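Local atomic coordinates of polyphosphate kinase (Porphyromonas gingivalis, PDB entry 2O8R), a protein that probably catalyses the reversible transfer of the terminal phosphate of ATP onto a growing polyphosphate chain, a reaction that uses magnesium. Residues P324-K328 / H329-A333; I347-Y351 / Y352-Y356; Y685-G688 / K689-T693. The protein carries 3 engineered substitutions. One frame throughout, in Å; residues are numbered along the deposited sequence.

Contact 1 of 3, residues P324-K328 / H329-A333; sequences PLLSK and HLEQA
Ser327 and Leu330 meet at an N-cap: the serine sits just before the short helix 328-331, and its side chain closes the first turn. Ser327 OG accepts the N-H of Leu330 at 3.1 Å, with an N-H...O angle of 159°. The serine torsion makes this possible, since chi1 of 158° turns OG back beside its own carbonyl carbon and over the start of the helix.

The backbone adds two further bonds. Glu331 N donates to Ser327 O at 3.0 Å, tilted somewhat from the carbonyl plane, and Gln332 N reaches Lys328 O at 2.9 Å in a bent, weak bond. The N-H of Lys328, in the first turn, is taken from outside by the Glu690 carboxylate.

The carboxylate of Glu331 is gripped from outside the two segments. Its chain bends at chi2, and OE2 forms a salt bridge with Arg359 and a hydrogen bond with Tyr356 OH, a hydroxyl that also bonds Ser327 N.

Van der Waals contact is lighter. The Leu326 side chain crosses that of Glu331 at a slant, its methyl CD1 loosely against the carboxylate, 4.0 Å from Glu331 OE2. Under the cap, the Leu330 side chain also touches Tyr345 and Tyr356, and it starts against the serine, with Leu330 CB 3.3 Å from Ser327 OG.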
loop_
_atom_site.group_PDB
_atom_site.type_symbol
_atom_site.label_atom_id
_atom_site.label_comp_id
_atom_site.label_asym_id
_atom_site.label_seq_id
_atom_site.Cartn_x
_atom_site.Cartn_y
_atom_site.Cartn_z
ATOM N N PRO A 324 -4.098 20.704 15.728
ATOM C CA PRO A 324 -2.905 21.434 15.317
ATOM C C PRO A 324 -3.168 22.896 14.996
ATOM O O PRO A 324 -4.047 23.216 14.200
ATOM C CB PRO A 324 -2.440 20.686 14.072
ATOM C CG PRO A 324 -3.065 19.334 14.182
ATOM C CD PRO A 324 -4.391 19.580 14.825
ATOM N N LEU A 325 -2.380 23.749 15.641
ATOM C CA LEU A 325 -2.417 25.191 15.504
ATOM C C LEU A 325 -2.044 25.705 14.131
ATOM O O LEU A 325 -1.339 25.047 13.377
ATOM C CB LEU A 325 -1.431 25.812 16.492
ATOM C CG LEU A 325 -1.623 25.406 17.947
ATOM C CD1 LEU A 325 -0.420 25.808 18.772
ATOM C CD2 LEU A 325 -2.911 25.983 18.493
ATOM N N LEU A 326 -2.505 26.915 13.831
ATOM C CA LEU A 326 -2.031 27.632 12.665
ATOM C C LEU A 326 -1.276 28.853 13.142
ATOM O O LEU A 326 -1.338 29.215 14.319
ATOM C CB LEU A 326 -3.203 28.066 11.788
ATOM C CG LEU A 326 -4.244 26.994 11.485
ATOM C CD1 LEU A 326 -5.369 27.572 10.651
ATOM C CD2 LEU A 326 -3.587 25.830 10.752
ATOM N N SER A 327 -0.552 29.474 12.223
ATOM C CA SER A 327 0.005 30.790 12.453
ATOM C C SER A 327 -1.008 31.808 11.919
ATOM O O SER A 327 -1.253 31.853 10.708
ATOM C CB SER A 327 1.339 30.908 11.725
ATOM O OG SER A 327 1.699 32.254 11.471
ATOM N N LYS A 328 -1.600 32.599 12.821
ATOM C CA LYS A 328 -2.562 33.653 12.448
ATOM C C LYS A 328 -1.913 34.652 11.498
ATOM O O LYS A 328 -2.499 35.024 10.483
ATOM C CB LYS A 328 -3.115 34.409 13.671
ATOM C CG LYS A 328 -3.489 33.568 14.898
ATOM C CD LYS A 328 -4.629 32.580 14.644
ATOM C CE LYS A 328 -5.938 33.038 15.274
ATOM N NZ LYS A 328 -6.105 32.536 16.666
ATOM N N HIS A 329 -0.690 35.051 11.839
ATOM C CA HIS A 329 0.097 36.000 11.066
ATOM C C HIS A 329 0.233 35.564 9.619
ATOM O O HIS A 329 -0.170 36.289 8.701
ATOM C CB HIS A 329 1.477 36.122 11.680
ATOM C CG HIS A 329 1.979 37.522 11.741
ATOM N ND1 HIS A 329 1.862 38.302 12.872
ATOM C CD2 HIS A 329 2.589 38.293 10.809
ATOM C CE1 HIS A 329 2.388 39.491 12.635
ATOM N NE2 HIS A 329 2.836 39.512 11.391
ATOM N N LEU A 330 0.789 34.370 9.422
ATOM C CA LEU A 330 0.848 33.754 8.096
ATOM C C LEU A 330 -0.510 33.725 7.410
ATOM O O LEU A 330 -0.621 34.081 6.236
ATOM C CB LEU A 330 1.369 32.326 8.184
ATOM C CG LEU A 330 2.775 32.038 7.688
ATOM C CD1 LEU A 330 2.847 30.581 7.367
ATOM C CD2 LEU A 330 3.093 32.851 6.456
ATOM N N GLU A 331 -1.536 33.308 8.151
ATOM C CA GLU A 331 -2.876 33.154 7.595
ATOM C C GLU A 331 -3.474 34.473 7.128
ATOM O O GLU A 331 -4.314 34.492 6.237
ATOM C CB GLU A 331 -3.814 32.500 8.608
ATOM C CG GLU A 331 -3.491 31.052 8.930
ATOM C CD GLU A 331 -3.692 30.108 7.761
ATOM O OE1 GLU A 331 -4.480 30.416 6.844
ATOM O OE2 GLU A 331 -3.062 29.039 7.769
ATOM N N GLN A 332 -3.036 35.580 7.717
ATOM C CA GLN A 332 -3.643 36.858 7.382
ATOM C C GLN A 332 -2.826 37.687 6.392
ATOM O O GLN A 332 -3.185 38.824 6.086
ATOM C CB GLN A 332 -4.054 37.645 8.646
ATOM C CG GLN A 332 -2.928 38.104 9.585
ATOM C CD GLN A 332 -3.415 38.356 11.020
ATOM O OE1 GLN A 332 -4.338 37.690 11.510
ATOM N NE2 GLN A 332 -2.783 39.310 11.699
ATOM N N ALA A 333 -1.735 37.111 5.891
ATOM C CA ALA A 333 -0.986 37.697 4.772
ATOM C C ALA A 333 -1.746 37.476 3.443
ATOM O O ALA A 333 -2.601 36.595 3.357
ATOM C CB ALA A 333 0.425 37.108 4.712
#

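Contact 2 of 3, residues I347-Y351 / Y352-Y356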
loop_
_atom_site.group_PDB
_atom_site.type_symbol
_atom_site.label_atom_id
_atom_site.label_comp_id
_atom_site.label_asym_id
_atom_site.label_seq_id
_atom_site.Cartn_x
_atom_site.Cartn_y
_atom_site.Cartn_z
ATOM N N ILE A 347 7.976 26.619 12.366
ATOM C CA ILE A 347 6.841 25.725 12.535
ATOM C C ILE A 347 7.264 24.496 13.313
ATOM O O ILE A 347 8.188 23.780 12.925
ATOM C CB ILE A 347 6.255 25.306 11.192
ATOM C CG1 ILE A 347 5.774 26.534 10.403
ATOM C CG2 ILE A 347 5.169 24.256 11.388
ATOM C CD1 ILE A 347 4.773 27.416 11.133
ATOM N N HIS A 348 6.585 24.272 14.423
ATOM C CA HIS A 348 6.883 23.166 15.303
ATOM C C HIS A 348 5.790 22.134 15.166
ATOM O O HIS A 348 4.669 22.318 15.650
ATOM C CB HIS A 348 6.964 23.653 16.747
ATOM C CG HIS A 348 7.901 24.803 16.939
ATOM N ND1 HIS A 348 9.271 24.650 16.943
ATOM C CD2 HIS A 348 7.666 26.121 17.135
ATOM C CE1 HIS A 348 9.839 25.828 17.128
ATOM N NE2 HIS A 348 8.887 26.736 17.249
ATOM N N VAL A 349 6.109 21.032 14.514
ATOM C CA VAL A 349 5.069 20.061 14.269
ATOM C C VAL A 349 5.082 18.896 15.191
ATOM O O VAL A 349 6.152 18.418 15.572
ATOM C CB VAL A 349 5.097 19.418 12.864
ATOM C CG1 VAL A 349 4.830 20.437 11.791
ATOM C CG2 VAL A 349 6.409 18.621 12.635
ATOM N N PRO A 350 3.918 18.683 15.772
ATOM C CA PRO A 350 2.611 18.094 15.675
ATOM C C PRO A 350 1.746 19.307 16.053
ATOM O O PRO A 350 0.655 19.475 15.521
ATOM C CB PRO A 350 2.602 17.035 16.769
ATOM C CG PRO A 350 3.958 17.125 17.432
ATOM C CD PRO A 350 4.406 18.520 17.143
ATOM N N TYR A 351 2.300 20.166 16.925
ATOM C CA TYR A 351 1.679 21.380 17.476
ATOM C C TYR A 351 1.083 22.306 16.411
ATOM O O TYR A 351 -0.028 22.796 16.569
ATOM C CB TYR A 351 2.694 22.160 18.332
ATOM C CG TYR A 351 3.516 21.312 19.300
ATOM C CD1 TYR A 351 2.909 20.640 20.350
ATOM C CD2 TYR A 351 4.897 21.204 19.174
ATOM C CE1 TYR A 351 3.638 19.870 21.236
ATOM C CE2 TYR A 351 5.635 20.413 20.050
ATOM C CZ TYR A 351 4.997 19.758 21.090
ATOM O OH TYR A 351 5.706 18.981 21.990
ATOM N N TYR A 352 1.828 22.537 15.335
ATOM C CA TYR A 352 1.307 23.212 14.158
ATOM C C TYR A 352 1.028 22.159 13.101
ATOM O O TYR A 352 1.516 21.031 13.229
ATOM C CB TYR A 352 2.333 24.189 13.612
ATOM C CG TYR A 352 2.510 25.446 14.430
ATOM C CD1 TYR A 352 1.829 26.610 14.098
ATOM C CD2 TYR A 352 3.373 25.477 15.520
ATOM C CE1 TYR A 352 1.987 27.764 14.823
ATOM C CE2 TYR A 352 3.534 26.631 16.267
ATOM C CZ TYR A 352 2.838 27.776 15.914
ATOM O OH TYR A 352 3.000 28.937 16.649
ATOM N N THR A 353 0.253 22.517 12.067
ATOM C CA THR A 353 -0.005 21.611 10.941
ATOM C C THR A 353 1.242 21.320 10.155
ATOM O O THR A 353 2.247 22.017 10.264
ATOM C CB THR A 353 -1.018 22.166 9.888
ATOM O OG1 THR A 353 -1.123 23.590 10.001
ATOM C CG2 THR A 353 -2.395 21.504 10.025
ATOM N N TYR A 354 1.143 20.285 9.335
ATOM C CA TYR A 354 2.150 19.966 8.356
ATOM C C TYR A 354 1.866 20.713 7.053
ATOM O O TYR A 354 2.709 20.762 6.152
ATOM C CB TYR A 354 2.134 18.463 8.107
ATOM C CG TYR A 354 2.871 17.648 9.148
ATOM C CD1 TYR A 354 2.256 17.272 10.337
ATOM C CD2 TYR A 354 4.184 17.241 8.933
ATOM C CE1 TYR A 354 2.928 16.514 11.292
ATOM C CE2 TYR A 354 4.865 16.488 9.882
ATOM C CZ TYR A 354 4.235 16.121 11.058
ATOM O OH TYR A 354 4.918 15.360 11.988
ATOM N N ASP A 355 0.688 21.327 6.980
ATOM C CA ASP A 355 0.133 21.825 5.723
ATOM C C ASP A 355 0.876 22.963 5.028
ATOM O O ASP A 355 0.698 23.181 3.835
ATOM C CB ASP A 355 -1.320 22.210 5.935
ATOM C CG ASP A 355 -2.167 21.035 6.321
ATOM O OD1 ASP A 355 -1.716 19.888 6.116
ATOM O OD2 ASP A 355 -3.284 21.253 6.821
ATOM N N TYR A 356 1.719 23.675 5.753
ATOM C CA TYR A 356 2.349 24.843 5.174
ATOM C C TYR A 356 3.330 24.530 4.061
ATOM O O TYR A 356 3.425 25.283 3.104
ATOM C CB TYR A 356 2.994 25.717 6.247
ATOM C CG TYR A 356 1.986 26.478 7.081
ATOM C CD1 TYR A 356 1.886 26.258 8.451
ATOM C CD2 TYR A 356 1.111 27.405 6.491
ATOM C CE1 TYR A 356 0.955 26.948 9.219
ATOM C CE2 TYR A 356 0.165 28.093 7.253
ATOM C CZ TYR A 356 0.100 27.863 8.619
ATOM O OH TYR A 356 -0.819 28.538 9.393
#
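This is a buried local contact across the turn between strand 345-349 and helix 355-365: Ile347 and Val349, at the strand's end, are packed by the tyrosines that follow. One backbone bond closes the turn, Tyr352 N to His348 O at 2.9 Å and 158°. The same carbonyl oxygen lies at the edge of the Tyr352 ring and in its plane, 3.4 Å from CD2, so that it meets the ring's C-H edge and not its face.

Val349 meets Tyr354 by a CH-pi contact. Its CB stands over one face of the ring, 4.0 Å from the centroid and shifted toward the rim, while Val349 CG2 approaches Tyr354 CZ at 3.7 Å. The other branch, CG1, lies 3.4 Å from Thr353 O.

Ile347 divides its two arms. CG2, placed anti to the backbone N by chi1 of -60°, touches Tyr352 CB at 3.6 Å; CD1, at the end of the other branch, reaches the Tyr356 ring, 4.1 Å from CD1 of that tyrosine. Both tyrosine side chains run roughly at right angles to the isoleucine. Tyr352 reaches beyond the turn, its hydroxyl bonded to Glu690.

With the strand paired to strand 474-481, the arrangement is a beta-to-alpha connection, leading from strand 345-349 into helix 355-365, in the phospholipase D-like C-terminal domain 1, and Tyr354 stands beside Tyr474, a predicted ATP-binding residue.

Contact 3 of 3, residues Y685-G688 / K689-T693; sequences YLKG and KEETT. Engineered in segment 689-693: Thr692 (natural residue Ala).
Lys687 and Glu691 lie one turn apart in the last turns of helix 678-691. The lysine is fully extended, with CG anti to the backbone N (chi1 -173°), and the glutamate bends at chi2 to come across it. Lys687 CE comes 3.6 Å from Glu691 OE2, but the charged nitrogen NZ stays 4.6 Å from that oxygen, and any attraction is probably loose; Glu691 OE1 also makes a weak, long ion pair with Lys328 NZ.

Lys689 and Glu690 start against the backbone and then leave it. Lys689 CG, held between its own N and carbonyl carbon (chi1 90°), lies 3.4 Å from Leu686 O; beyond a bend at chi2 the chain straightens and NZ forms a salt bridge with Glu641. Glu690 CG packs on the same carbonyl oxygen, and after a bend at chi2 both carboxylate oxygens are bonded outside the helix, to Tyr352 and Lys328. Tyr685, from the other end, sends its hydroxyl to Asp644 on helix 636-651.

Along the backbone, Lys689 N to Tyr685 O is a regular helical bond at 3.1 Å and 165°. The next one, Glu690 N to Leu686 O, is weak, and Glu690 N also bonds Lys687 O, three residues back, from well above the carbonyl plane. Glu691 N lies nearly in line with the same C=O, at 3.2 Å, though its N-H is bent. The engineered Thr692 comes next: its OG1 lies 3.1 Å from Gly688 O and also near Lys689 O, and which of the two its one proton serves, weakly, is not settled.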
loop_
_atom_site.group_PDB
_atom_site.type_symbol
_atom_site.label_atom_id
_atom_site.label_comp_id
_atom_site.label_asym_id
_atom_site.label_seq_id
_atom_site.Cartn_x
_atom_site.Cartn_y
_atom_site.Cartn_z
ATOM N N TYR A 685 1.846 26.720 25.359
ATOM C CA TYR A 685 2.696 27.880 25.110
ATOM C C TYR A 685 2.452 28.453 23.709
ATOM O O TYR A 685 2.249 29.656 23.554
ATOM C CB TYR A 685 4.163 27.480 25.318
ATOM C CG TYR A 685 5.195 28.424 24.743
ATOM C CD1 TYR A 685 5.672 29.499 25.476
ATOM C CD2 TYR A 685 5.719 28.220 23.475
ATOM C CE1 TYR A 685 6.628 30.358 24.948
ATOM C CE2 TYR A 685 6.673 29.064 22.949
ATOM C CZ TYR A 685 7.126 30.135 23.687
ATOM O OH TYR A 685 8.076 30.987 23.146
ATOM N N LEU A 686 2.452 27.574 22.706
ATOM C CA LEU A 686 2.332 27.970 21.310
ATOM C C LEU A 686 0.923 28.423 20.979
ATOM O O LEU A 686 0.734 29.362 20.210
ATOM C CB LEU A 686 2.758 26.828 20.381
ATOM C CG LEU A 686 4.274 26.612 20.294
ATOM C CD1 LEU A 686 4.625 25.292 19.659
ATOM C CD2 LEU A 686 4.917 27.735 19.526
ATOM N N LYS A 687 -0.063 27.758 21.571
ATOM C CA LYS A 687 -1.449 28.144 21.389
ATOM C C LYS A 687 -1.641 29.507 22.047
ATOM O O LYS A 687 -2.260 30.402 21.471
ATOM C CB LYS A 687 -2.371 27.104 22.010
ATOM C CG LYS A 687 -3.845 27.333 21.734
ATOM C CD LYS A 687 -4.706 26.426 22.606
ATOM C CE LYS A 687 -6.170 26.835 22.504
ATOM N NZ LYS A 687 -7.042 25.936 23.305
ATOM N N GLY A 688 -1.072 29.656 23.241
ATOM C CA GLY A 688 -1.067 30.925 23.953
ATOM C C GLY A 688 -0.663 32.059 23.037
ATOM O O GLY A 688 -1.451 32.955 22.768
ATOM N N LYS A 689 0.549 31.986 22.508
ATOM C CA LYS A 689 1.057 33.062 21.676
ATOM C C LYS A 689 0.185 33.346 20.435
ATOM O O LYS A 689 0.196 34.459 19.917
ATOM C CB LYS A 689 2.534 32.832 21.306
ATOM C CG LYS A 689 2.749 32.050 20.036
ATOM C CD LYS A 689 3.878 32.649 19.212
ATOM C CE LYS A 689 4.060 31.887 17.907
ATOM N NZ LYS A 689 5.283 32.297 17.193
ATOM N N GLU A 690 -0.588 32.363 19.976
ATOM C CA GLU A 690 -1.369 32.563 18.759
ATOM C C GLU A 690 -2.665 33.307 19.042
ATOM O O GLU A 690 -3.213 33.953 18.154
ATOM C CB GLU A 690 -1.619 31.253 17.991
ATOM C CG GLU A 690 -0.350 30.581 17.400
ATOM C CD GLU A 690 0.244 31.289 16.181
ATOM O OE1 GLU A 690 -0.430 32.166 15.599
ATOM O OE2 GLU A 690 1.391 30.956 15.794
ATOM N N GLU A 691 -3.137 33.246 20.284
ATOM C CA GLU A 691 -4.273 34.072 20.696
ATOM C C GLU A 691 -3.840 35.523 20.922
ATOM O O GLU A 691 -4.678 36.398 21.119
ATOM C CB GLU A 691 -4.934 33.540 21.970
ATOM C CG GLU A 691 -4.835 32.045 22.208
ATOM C CD GLU A 691 -5.873 31.228 21.456
ATOM O OE1 GLU A 691 -6.050 31.439 20.237
ATOM O OE2 GLU A 691 -6.503 30.351 22.090
ATOM N N THR A 692 -2.535 35.776 20.894
ATOM C CA THR A 692 -2.009 37.130 21.081
ATOM C C THR A 692 -1.725 37.838 19.749
ATOM O O THR A 692 -0.768 38.612 19.642
ATOM C CB THR A 692 -0.726 37.141 21.961
ATOM O OG1 THR A 692 -0.615 35.910 22.681
ATOM C CG2 THR A 692 -0.764 38.298 22.955
ATOM N N THR A 693 -2.558 37.570 18.744
ATOM C CA THR A 693 -2.442 38.220 17.427
ATOM C C THR A 693 -3.330 39.466 17.333
ATOM O O THR A 693 -2.833 40.590 17.232
ATOM C CB THR A 693 -2.771 37.234 16.261
ATOM O OG1 THR A 693 -1.761 36.217 16.187
ATOM C CG2 THR A 693 -2.854 37.966 14.914
#

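Contacts 1, 2 and 3 follow one another along the chain but gather in one patch on the same side of its centre. Contact 1 has its centre about 11 Å from those of both others; contacts 2 and 3 are about 14 Å apart. Segment 324-328 lies against the turn of contact 2, with Leu325 N 2.7 Å from Tyr351 O. Glu690 ties all three: OE1 is 3.0 Å from Lys328 N and OE2 is 2.7 Å from Tyr352 OH. Contact 2 comes nearest the predicted ATP site, Tyr354 being about 4 Å from Tyr474 and Val349 about 8 Å from His597, measured between side chains; contacts 1 and 3 lie away from it.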